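Local coordinates for protein ATP-dependent Clp protease proteolytic subunit (Listeria monocytogenes, PDB 4JCQ) that probably cleaves misfolded proteins as a self-assembling serine protease subunit of the ATP-dependent Clp system, at residues S107-R112 / I182-D187. Residues are numbered along the deposited sequence; the frame is centred on the assembly and turned at random.
Sequences SLPNTR and IIENRD
S107 and I182 pair in parallel, and the next residue, I183, gives its backbone N-H to S107 O at 2.9 Å in a nearly straight bond (169°). The same carbonyl receives a CA-H...O contact from I182, while I183 O faces L108 CA in another, 3.6 Å apart. From I183 CB, the CG2 branch lies anti to the carbonyl carbon and makes no near contact with 107-112, whereas CG1, placed between the backbone N and the carbonyl carbon (chi1 54°), passes S107 O at 3.6 Å and L108 CD1 at 4.1 Å. At the tip, I183 CD1 stays beside L108 CD1, 4.4 Å away. P109 joins from the chain's corner: its ring carbon CD sits 3.3 Å from I183 O, and CG borders the aliphatic CG of E184. S107 OG and T111 OG1 hold L108 O from opposite faces of its plane where the chain turns the corner at P109 and N110; S107 OG also bonds Y113 OH. V170 of helix 170-176 packs on S107 and I182, and D72 of a neighbouring subunit covers L108 and P109. Strand 181-182 lies next to 105-108 as the last strand, within this chain, of the five-stranded parallel sheet of the ClpP/crotonase fold.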
ATOM      1  N   SER H 107      15.625 -33.030   1.828  1.00 21.08           N
ATOM      2  CA  SER H 107      14.766 -32.719   0.695  1.00 20.67           C
ATOM      3  C   SER H 107      13.396 -33.365   0.811  1.00 20.25           C
ATOM      4  O   SER H 107      13.268 -34.516   1.237  1.00 21.02           O
ATOM      5  CB  SER H 107      15.416 -33.155  -0.616  1.00 20.90           C
ATOM      6  OG  SER H 107      14.643 -32.718  -1.722  1.00 21.05           O
ATOM      7  N   LEU H 108      12.375 -32.607   0.426  1.00 19.40           N
ATOM      8  CA  LEU H 108      11.050 -33.164   0.186  1.00 19.84           C
ATOM      9  C   LEU H 108      11.091 -33.920  -1.151  1.00 19.71           C
ATOM     10  O   LEU H 108      11.923 -33.607  -2.006  1.00 20.35           O
ATOM     11  CB  LEU H 108       9.998 -32.047   0.196  1.00 19.80           C
ATOM     12  CG  LEU H 108       9.241 -31.745   1.505  1.00 20.54           C
ATOM     13  CD1 LEU H 108       9.955 -32.184   2.779  1.00 20.63           C
ATOM     14  CD2 LEU H 108       8.839 -30.279   1.589  1.00 20.08           C
ATOM     15  N   PRO H 109      10.213 -34.929  -1.330  1.00 20.62           N
ATOM     16  CA  PRO H 109      10.328 -35.841  -2.482  1.00 21.49           C
ATOM     17  C   PRO H 109      10.206 -35.181  -3.859  1.00 21.56           C
ATOM     18  O   PRO H 109      10.944 -35.544  -4.777  1.00 22.31           O
ATOM     19  CB  PRO H 109       9.175 -36.831  -2.266  1.00 22.59           C
ATOM     20  CG  PRO H 109       8.872 -36.756  -0.807  1.00 23.15           C
ATOM     21  CD  PRO H 109       9.100 -35.317  -0.446  1.00 21.04           C
ATOM     22  N   ASN H 110       9.290 -34.225  -4.000  1.00 21.72           N
ATOM     23  CA  ASN H 110       9.042 -33.593  -5.292  1.00 21.57           C
ATOM     24  C   ASN H 110       9.868 -32.325  -5.487  1.00 21.32           C
ATOM     25  O   ASN H 110       9.349 -31.203  -5.459  1.00 21.52           O
ATOM     26  CB  ASN H 110       7.546 -33.347  -5.494  1.00 22.09           C
ATOM     27  CG  ASN H 110       6.774 -34.636  -5.684  1.00 22.68           C
ATOM     28  OD1 ASN H 110       6.831 -35.252  -6.748  1.00 23.83           O
ATOM     29  ND2 ASN H 110       6.053 -35.056  -4.652  1.00 20.96           N
ATOM     30  N   THR H 111      11.167 -32.532  -5.683  1.00 20.39           N
ATOM     31  CA  THR H 111      12.138 -31.455  -5.808  1.00 18.60           C
ATOM     32  C   THR H 111      13.179 -31.838  -6.851  1.00 19.02           C
ATOM     33  O   THR H 111      13.611 -32.991  -6.912  1.00 20.49           O
ATOM     34  CB  THR H 111      12.853 -31.183  -4.464  1.00 18.00           C
ATOM     35  OG1 THR H 111      11.889 -31.125  -3.407  1.00 19.49           O
ATOM     36  CG2 THR H 111      13.639 -29.870  -4.503  1.00 17.42           C
ATOM     37  N   ARG H 112      13.566 -30.870  -7.676  1.00 18.74           N
ATOM     38  CA  ARG H 112      14.693 -31.044  -8.591  1.00 19.28           C
ATOM     39  C   ARG H 112      15.789 -30.016  -8.305  1.00 18.68           C
ATOM     40  O   ARG H 112      15.516 -28.930  -7.784  1.00 18.70           O
ATOM     41  CB  ARG H 112      14.247 -31.005 -10.060  1.00 21.68           C
ATOM     42  CG  ARG H 112      13.273 -29.894 -10.419  1.00 24.61           C
ATOM     43  CD  ARG H 112      12.996 -29.885 -11.914  1.00 27.96           C
ATOM     44  NE  ARG H 112      12.102 -28.797 -12.302  1.00 31.23           N
ATOM     45  CZ  ARG H 112      12.023 -28.287 -13.529  1.00 33.59           C
ATOM     46  NH1 ARG H 112      11.176 -27.299 -13.786  1.00 34.00           N
ATOM     47  NH2 ARG H 112      12.794 -28.758 -14.500  1.00 35.85           N
ATOM     48  N   ILE H 182      16.323 -37.780   2.095  1.00 28.79           N
ATOM     49  CA  ILE H 182      15.010 -37.481   1.531  1.00 28.37           C
ATOM     50  C   ILE H 182      13.944 -37.821   2.570  1.00 29.39           C
ATOM     51  O   ILE H 182      13.893 -38.944   3.076  1.00 29.43           O
ATOM     52  CB  ILE H 182      14.759 -38.253   0.216  1.00 28.33           C
ATOM     53  CG1 ILE H 182      15.872 -37.957  -0.797  1.00 27.75           C
ATOM     54  CG2 ILE H 182      13.390 -37.905  -0.364  1.00 28.47           C
ATOM     55  CD1 ILE H 182      15.937 -38.925  -1.959  1.00 29.53           C
ATOM     56  N   ILE H 183      13.107 -36.839   2.892  1.00 29.37           N
ATOM     57  CA  ILE H 183      12.071 -37.004   3.913  1.00 31.08           C
ATOM     58  C   ILE H 183      10.675 -36.696   3.368  1.00 31.18           C
ATOM     59  O   ILE H 183      10.508 -35.822   2.514  1.00 28.93           O
ATOM     60  CB  ILE H 183      12.356 -36.151   5.176  1.00 32.81           C
ATOM     61  CG1 ILE H 183      12.578 -34.675   4.805  1.00 32.44           C
ATOM     62  CG2 ILE H 183      13.550 -36.715   5.938  1.00 35.05           C
ATOM     63  CD1 ILE H 183      12.509 -33.712   5.973  1.00 34.46           C
ATOM     64  N   GLU H 184       9.683 -37.424   3.869  1.00 32.71           N
ATOM     65  CA  GLU H 184       8.294 -37.227   3.471  1.00 36.01           C
ATOM     66  C   GLU H 184       7.458 -36.681   4.631  1.00 37.03           C
ATOM     67  O   GLU H 184       6.499 -35.937   4.414  1.00 31.74           O
ATOM     68  CB  GLU H 184       7.698 -38.540   2.959  1.00 41.32           C
ATOM     69  CG  GLU H 184       6.395 -38.384   2.186  1.00 46.02           C
ATOM     70  CD  GLU H 184       5.745 -39.712   1.838  1.00 54.83           C
ATOM     71  OE1 GLU H 184       4.498 -39.784   1.872  1.00 56.62           O
ATOM     72  OE2 GLU H 184       6.471 -40.684   1.533  1.00 60.18           O
ATOM     73  N   ASN H 185       7.836 -37.053   5.854  1.00 39.28           N
ATOM     74  CA  ASN H 185       7.093 -36.682   7.061  1.00 44.12           C
ATOM     75  C   ASN H 185       7.956 -35.962   8.099  1.00 48.99           C
ATOM     76  O   ASN H 185       9.173 -35.842   7.936  1.00 48.53           O
ATOM     77  CB  ASN H 185       6.445 -37.923   7.689  1.00 47.57           C
ATOM     78  CG  ASN H 185       5.456 -38.603   6.759  1.00 49.52           C
ATOM     79  OD1 ASN H 185       5.658 -39.747   6.354  1.00 53.90           O
ATOM     80  ND2 ASN H 185       4.382 -37.902   6.415  1.00 50.34           N
ATOM     81  N   ARG H 186       7.307 -35.494   9.164  1.00 53.29           N
ATOM     82  CA  ARG H 186       7.964 -34.765  10.255  1.00 59.10           C
ATOM     83  C   ARG H 186       9.024 -35.565  11.009  1.00 64.01           C
ATOM     84  O   ARG H 186      10.067 -35.020  11.379  1.00 68.21           O
ATOM     85  CB  ARG H 186       6.922 -34.247  11.249  1.00 58.39           C
ATOM     86  CG  ARG H 186       6.495 -32.810  11.017  1.00 52.41           C
ATOM     87  CD  ARG H 186       7.517 -31.830  11.569  1.00 50.32           C
ATOM     88  NE  ARG H 186       7.138 -30.447  11.296  1.00 45.87           N
ATOM     89  CZ  ARG H 186       7.966 -29.407  11.362  1.00 44.47           C
ATOM     90  NH1 ARG H 186       9.241 -29.578  11.692  1.00 43.97           N
ATOM     91  NH2 ARG H 186       7.516 -28.191  11.091  1.00 41.86           N
ATOM     92  N   ASP H 187       8.748 -36.849  11.236  1.00 67.04           N
ATOM     93  CA  ASP H 187       9.632 -37.723  12.017  1.00 74.12           C
ATOM     94  C   ASP H 187      11.021 -37.930  11.397  1.00 76.53           C
ATOM     95  O   ASP H 187      11.969 -38.298  12.094  1.00 80.51           O
ATOM     96  CB  ASP H 187       8.956 -39.073  12.304  1.00 77.05           C
ATOM     97  CG  ASP H 187       8.316 -39.689  11.069  1.00 79.45           C
ATOM     98  OD1 ASP H 187       7.080 -39.868  11.071  1.00 79.82           O
ATOM     99  OD2 ASP H 187       9.043 -39.993  10.099  1.00 79.65           O
TER